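Local atomic coordinates of Rv1990c (MbcA) (Mycobacterium tuberculosis, PDB entry 6FKG), a protein that serves as the antitoxin of a type II toxin-antitoxin pair, neutralising its partner toxin MbcT by blocking access to the toxin's active site. Residues Y60-L69 with Y99-A110. Sequence-based numbering, arbitrary orientation.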
loop_
_atom_site.group_PDB
_atom_site.type_symbol
_atom_site.label_atom_id
_atom_site.label_comp_id
_atom_site.label_asym_id
_atom_site.label_seq_id
_atom_site.Cartn_x
_atom_site.Cartn_y
_atom_site.Cartn_z
ATOM N N TYR C 60 23.774 0.115 19.139
ATOM C CA TYR C 60 24.564 0.718 18.052
ATOM C C TYR C 60 24.723 2.219 18.245
ATOM O O TYR C 60 25.820 2.769 18.132
ATOM C CB TYR C 60 23.922 0.518 16.682
ATOM C CG TYR C 60 23.862 -0.908 16.180
ATOM C CD1 TYR C 60 24.683 -1.901 16.704
ATOM C CD2 TYR C 60 22.956 -1.257 15.190
ATOM C CE1 TYR C 60 24.610 -3.211 16.234
ATOM C CE2 TYR C 60 22.872 -2.554 14.718
ATOM C CZ TYR C 60 23.694 -3.527 15.243
ATOM O OH TYR C 60 23.586 -4.814 14.755
ATOM N N VAL C 61 23.596 2.881 18.473
ATOM C CA VAL C 61 23.585 4.332 18.557
ATOM C C VAL C 61 24.349 4.822 19.782
ATOM O O VAL C 61 25.140 5.766 19.689
ATOM C CB VAL C 61 22.145 4.868 18.569
ATOM C CG1 VAL C 61 22.131 6.314 18.973
ATOM C CG2 VAL C 61 21.525 4.713 17.169
ATOM N N ALA C 62 24.118 4.178 20.926
ATOM C CA ALA C 62 24.811 4.556 22.152
ATOM C C ALA C 62 26.329 4.438 21.992
ATOM O O ALA C 62 27.082 5.329 22.397
ATOM C CB ALA C 62 24.348 3.703 23.297
ATOM N N ASP C 63 26.779 3.329 21.420
ATOM C CA ASP C 63 28.207 3.132 21.229
ATOM C C ASP C 63 28.777 4.138 20.232
ATOM O O ASP C 63 29.860 4.676 20.455
ATOM C CB ASP C 63 28.500 1.710 20.769
ATOM C CG ASP C 63 28.614 0.738 21.925
ATOM O OD1 ASP C 63 28.754 1.191 23.087
ATOM O OD2 ASP C 63 28.563 -0.481 21.668
ATOM N N ALA C 64 28.055 4.395 19.144
ATOM C CA ALA C 64 28.526 5.345 18.126
ATOM C C ALA C 64 28.625 6.754 18.716
ATOM O O ALA C 64 29.601 7.484 18.493
ATOM C CB ALA C 64 27.604 5.351 16.921
ATOM N N LEU C 65 27.597 7.123 19.459
ATOM C CA LEU C 65 27.498 8.469 20.027
ATOM C C LEU C 65 28.672 8.799 20.955
ATOM O O LEU C 65 29.066 9.956 21.076
ATOM C CB LEU C 65 26.164 8.610 20.768
ATOM C CG LEU C 65 25.748 9.988 21.265
ATOM C CD1 LEU C 65 25.700 10.995 20.119
ATOM C CD2 LEU C 65 24.394 9.894 21.965
ATOM N N ALA C 66 29.262 7.778 21.574
ATOM C CA ALA C 66 30.374 8.000 22.509
ATOM C C ALA C 66 31.601 8.562 21.799
ATOM O O ALA C 66 32.470 9.176 22.418
ATOM C CB ALA C 66 30.731 6.690 23.247
ATOM N N GLU C 67 31.682 8.360 20.489
ATOM C CA GLU C 67 32.799 8.907 19.737
ATOM C C GLU C 67 32.764 10.439 19.654
ATOM O O GLU C 67 33.789 11.073 19.436
ATOM C CB GLU C 67 32.836 8.318 18.318
ATOM C CG GLU C 67 34.155 8.614 17.596
ATOM C CD GLU C 67 34.194 8.117 16.146
ATOM O OE1 GLU C 67 33.162 7.601 15.658
ATOM O OE2 GLU C 67 35.267 8.243 15.500
ATOM N N VAL C 68 31.588 11.042 19.814
ATOM C CA VAL C 68 31.452 12.455 19.463
ATOM C C VAL C 68 30.946 13.308 20.624
ATOM O O VAL C 68 31.064 14.526 20.578
ATOM C CB VAL C 68 30.519 12.654 18.238
ATOM C CG1 VAL C 68 31.107 11.969 17.008
ATOM C CG2 VAL C 68 29.114 12.097 18.496
ATOM N N LEU C 69 30.377 12.686 21.656
ATOM C CA LEU C 69 29.959 13.448 22.849
ATOM C C LEU C 69 30.281 12.724 24.137
ATOM O O LEU C 69 30.114 11.516 24.222
ATOM C CB LEU C 69 28.462 13.729 22.834
ATOM C CG LEU C 69 27.933 14.706 21.798
ATOM C CD1 LEU C 69 26.415 14.648 21.849
ATOM C CD2 LEU C 69 28.470 16.124 22.070
ATOM N N TYR C 99 17.059 4.360 13.170
ATOM C CA TYR C 99 18.391 4.427 13.768
ATOM C C TYR C 99 19.486 4.707 12.726
ATOM O O TYR C 99 20.518 5.279 13.055
ATOM C CB TYR C 99 18.728 3.127 14.523
ATOM C CG TYR C 99 19.163 1.994 13.617
ATOM C CD1 TYR C 99 18.226 1.289 12.858
ATOM C CD2 TYR C 99 20.503 1.640 13.502
ATOM C CE1 TYR C 99 18.604 0.276 12.031
ATOM C CE2 TYR C 99 20.895 0.607 12.651
ATOM C CZ TYR C 99 19.935 -0.066 11.927
ATOM O OH TYR C 99 20.279 -1.094 11.080
ATOM N N GLN C 100 19.268 4.312 11.474
ATOM C CA GLN C 100 20.315 4.500 10.468
ATOM C C GLN C 100 20.571 5.986 10.250
ATOM O O GLN C 100 21.719 6.402 10.098
ATOM C CB GLN C 100 19.948 3.808 9.153
ATOM C CG GLN C 100 20.245 2.317 9.147
ATOM C CD GLN C 100 21.738 2.022 9.025
ATOM O OE1 GLN C 100 22.557 2.934 8.876
ATOM N NE2 GLN C 100 22.092 0.745 9.075
ATOM N N ARG C 101 19.505 6.784 10.271
ATOM C CA ARG C 101 19.649 8.230 10.093
ATOM C C ARG C 101 20.426 8.828 11.249
ATOM O O ARG C 101 21.229 9.750 11.071
ATOM C CB ARG C 101 18.275 8.914 9.986
ATOM C CG ARG C 101 18.347 10.444 9.810
ATOM C CD ARG C 101 18.234 10.833 8.350
ATOM N NE ARG C 101 18.479 12.251 8.083
ATOM C CZ ARG C 101 17.632 13.242 8.368
ATOM N NH1 ARG C 101 16.463 12.991 8.962
ATOM N NH2 ARG C 101 17.963 14.498 8.074
ATOM N N VAL C 102 20.161 8.323 12.452
ATOM C CA VAL C 102 20.879 8.778 13.639
ATOM C C VAL C 102 22.372 8.436 13.547
ATOM O O VAL C 102 23.232 9.257 13.858
ATOM C CB VAL C 102 20.279 8.161 14.923
ATOM C CG1 VAL C 102 21.044 8.649 16.147
ATOM C CG2 VAL C 102 18.785 8.499 15.028
ATOM N N LEU C 103 22.688 7.212 13.134
ATOM C CA LEU C 103 24.084 6.825 12.919
ATOM C C LEU C 103 24.755 7.694 11.855
ATOM O O LEU C 103 25.945 8.032 11.976
ATOM C CB LEU C 103 24.188 5.350 12.504
ATOM C CG LEU C 103 23.780 4.331 13.579
ATOM C CD1 LEU C 103 23.938 2.894 13.044
ATOM C CD2 LEU C 103 24.604 4.537 14.858
ATOM N N ALA C 104 24.005 8.040 10.812
ATOM C CA ALA C 104 24.552 8.884 9.753
ATOM C C ALA C 104 24.863 10.283 10.303
ATOM O O ALA C 104 25.941 10.843 10.025
ATOM C CB ALA C 104 23.583 8.957 8.550
ATOM N N LEU C 105 23.951 10.841 11.102
ATOM C CA LEU C 105 24.230 12.137 11.743
ATOM C C LEU C 105 25.489 12.057 12.642
ATOM O O LEU C 105 26.344 12.932 12.598
ATOM C CB LEU C 105 23.018 12.626 12.555
ATOM C CG LEU C 105 23.257 13.880 13.418
ATOM C CD1 LEU C 105 23.819 15.022 12.589
ATOM C CD2 LEU C 105 21.977 14.327 14.122
ATOM N N ILE C 106 25.624 10.993 13.429
ATOM C CA ILE C 106 26.804 10.833 14.288
ATOM C C ILE C 106 28.090 10.777 13.459
ATOM O O ILE C 106 29.111 11.385 13.806
ATOM C CB ILE C 106 26.647 9.582 15.183
ATOM C CG1 ILE C 106 25.546 9.850 16.218
ATOM C CG2 ILE C 106 27.967 9.187 15.850
ATOM C CD1 ILE C 106 25.019 8.573 16.916
ATOM N N ASP C 107 28.040 10.089 12.326
ATOM C CA ASP C 107 29.193 10.059 11.425
ATOM C C ASP C 107 29.548 11.448 10.889
ATOM O O ASP C 107 30.724 11.804 10.803
ATOM C CB ASP C 107 28.921 9.113 10.255
ATOM C CG ASP C 107 29.430 7.726 10.513
ATOM O OD1 ASP C 107 30.489 7.603 11.161
ATOM O OD2 ASP C 107 28.781 6.763 10.055
ATOM N N ALA C 108 28.530 12.236 10.544
ATOM C CA ALA C 108 28.755 13.607 10.095
ATOM C C ALA C 108 29.368 14.449 11.219
ATOM O O ALA C 108 30.274 15.234 10.983
ATOM C CB ALA C 108 27.441 14.246 9.577
ATOM N N MET C 109 28.896 14.250 12.442
ATOM C CA MET C 109 29.470 14.929 13.608
ATOM C C MET C 109 30.947 14.581 13.783
ATOM O O MET C 109 31.794 15.449 14.009
ATOM C CB MET C 109 28.682 14.551 14.859
ATOM C CG MET C 109 27.265 15.100 14.828
ATOM S SD MET C 109 26.264 14.425 16.154
ATOM C CE MET C 109 27.096 15.151 17.567
ATOM N N ALA C 110 31.253 13.304 13.630
ATOM C CA ALA C 110 32.607 12.811 13.775
ATOM C C ALA C 110 33.532 13.305 12.659
ATOM O O ALA C 110 34.758 13.269 12.805
ATOM C CB ALA C 110 32.603 11.264 13.812
#
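Ile106 packs against Val61, Ala64, Leu65 and Val68. With CG2 anti to the backbone N and CG1 anti to the carbonyl carbon (chi1 -69°), the methyl CG2 lies 3.5 Å from Ala64 O, while CD1 runs on to Leu65 CB at 4.0 Å. One turn back, Val61 is a knob in a hole formed by Tyr99, Val102, Leu103 and Ile106; its CG1 meets Val102 CG1 at 3.8 Å, the two side chains crossing at about a right angle. Leu103 lays CD2 against both Ala64 CB, at 3.7 Å, and the CA of Val61. Farther along, Val68 splits its methyls, CG1 against Ala110 CB at 3.6 Å and CG2 against Met109 CE, which the bend at chi3 (66°) turns toward it. At the other end the Tyr60 ring receives Tyr99 CE2 at its edge, near the ring plane, 3.8 Å from Tyr60 CD2.

Beyond the pair, Leu65 and Leu69 touch Trp77 of helix 71-78. Three polar side chains near the seam meet MbcT: Tyr60 OH is hydrogen-bonded to His133 of one MbcT subunit, Gln160 of the same subunit is hydrogen-bonded to Glu67, and Arg33 of another MbcT subunit forms salt bridges with Glu67 and Asp107. Helix 60-65 and helix 99-110 run nearly parallel (6°, segment axes 9.8 Å apart), an apolar seam within the toxin-binding domain of the MbcA/ParS/Xre family.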